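Side-chain contact in porin (Rhodobacter capsulatus, PDB 2POR), which forms outer-membrane trimers in which each subunit is a 16-stranded beta-barrel channel for passive diffusion of small hydrophilic solutes up to about 0.6 kDa: residues Y91-L94 and N100-P103. Sequence-based numbering, arbitrary orientation.
Sequences YTDL and NDIP. With CA (calcium ion), chain C.
Asp93 and Asn100 meet at a calcium ion where two irregular pieces of one loop, 91-94 and 100-103, face each other; neither is helix or strand, and Asp93 sits at positive phi (65°). The loop runs inside the barrel between helix 78-83 and strand 118-125. Asp93 grips the ion with both carboxylate oxygens, OD1 at 2.3 Å and OD2 at 2.4 Å from the calcium; CG lies anti to the backbone N (chi1 -177°), which brings its carboxylate end up to the ion that 100-103 also binds. From the other segment Asn100 OD1 binds calcium at 2.3 Å and Asp101 gives OD1 alone, at 2.2 Å. The Asn100 amide plane is turned 66° from the Asp93 carboxylate, and their OD1 atoms are 2.9 Å apart, close because both bind the same ion, not through a hydrogen bond. Asn100 ND2 donates to Leu86 O, in the second shell, and to a calcium-bound water, while a second bound water donates to Asp101 OD2 at 2.8 Å; these water bonds tie first-shell ligands to each other. Asp95, between the segments in sequence, also binds the ion through OD1. Three acidic side chains would probably repel one another without calcium, which probably offsets most of that charge and ties this loop section together inside the channel.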
# COMPACT_ATOMS: atom_id res chain seq x y z
N TYR A 91 -2.60 -7.94 -24.19
CA TYR A 91 -2.84 -6.83 -23.29
C TYR A 91 -2.48 -7.18 -21.87
O TYR A 91 -2.21 -6.27 -21.11
CB TYR A 91 -4.31 -6.40 -23.38
CG TYR A 91 -5.32 -7.03 -22.43
CD1 TYR A 91 -5.56 -6.46 -21.22
CD2 TYR A 91 -6.02 -8.17 -22.79
CE1 TYR A 91 -6.49 -7.02 -20.37
CE2 TYR A 91 -6.96 -8.74 -21.95
CZ TYR A 91 -7.17 -8.15 -20.75
OH TYR A 91 -8.07 -8.69 -19.88
N THR A 92 -2.49 -8.46 -21.43
CA THR A 92 -2.14 -8.84 -20.05
C THR A 92 -0.67 -9.24 -19.95
O THR A 92 -0.20 -9.52 -18.86
CB THR A 92 -3.02 -10.04 -19.53
OG1 THR A 92 -2.76 -11.13 -20.40
CG2 THR A 92 -4.50 -9.83 -19.58
N ASP A 93 0.11 -9.23 -21.06
CA ASP A 93 1.49 -9.71 -21.19
C ASP A 93 1.45 -11.22 -20.95
O ASP A 93 1.63 -11.72 -19.82
CB ASP A 93 2.45 -9.03 -20.18
CG ASP A 93 3.91 -9.42 -20.30
OD1 ASP A 93 4.35 -10.14 -21.22
OD2 ASP A 93 4.71 -9.03 -19.46
N LEU A 94 1.13 -11.95 -22.02
CA LEU A 94 0.86 -13.39 -21.93
C LEU A 94 2.12 -14.20 -21.75
O LEU A 94 2.62 -14.80 -22.69
CB LEU A 94 0.15 -13.90 -23.18
CG LEU A 94 -1.26 -13.49 -23.41
CD1 LEU A 94 -1.66 -13.84 -24.85
CD2 LEU A 94 -2.15 -14.13 -22.37
N ASN A 100 7.62 -13.43 -23.40
CA ASN A 100 8.50 -12.69 -24.31
C ASN A 100 9.81 -12.33 -23.65
O ASN A 100 10.74 -11.87 -24.30
CB ASN A 100 7.76 -11.41 -24.74
CG ASN A 100 7.51 -10.46 -23.57
OD1 ASN A 100 6.84 -10.78 -22.59
ND2 ASN A 100 8.08 -9.27 -23.61
N ASP A 101 9.95 -12.48 -22.35
CA ASP A 101 11.13 -12.04 -21.63
C ASP A 101 12.34 -12.83 -21.98
O ASP A 101 12.24 -14.04 -22.16
CB ASP A 101 10.90 -12.15 -20.13
CG ASP A 101 9.65 -11.43 -19.62
OD1 ASP A 101 8.56 -11.33 -20.23
OD2 ASP A 101 9.80 -10.91 -18.54
N ILE A 102 13.48 -12.22 -22.13
CA ILE A 102 14.67 -12.96 -22.42
C ILE A 102 15.13 -13.59 -21.09
O ILE A 102 15.01 -12.93 -20.05
CB ILE A 102 15.72 -11.98 -23.07
CG1 ILE A 102 15.29 -11.65 -24.51
CG2 ILE A 102 17.14 -12.56 -23.04
CD1 ILE A 102 16.26 -10.64 -25.20
N PRO A 103 15.67 -14.83 -21.07
CA PRO A 103 15.99 -15.55 -19.84
C PRO A 103 17.31 -15.14 -19.23
O PRO A 103 18.29 -15.89 -19.29
CB PRO A 103 15.93 -17.02 -20.25
CG PRO A 103 16.37 -17.01 -21.70
CD PRO A 103 15.72 -15.74 -22.23
CA CA C . 6.49 -10.46 -20.33
O HOH W 1 7.28 -8.33 -21.07
O HOH W 2 7.33 -9.70 -18.39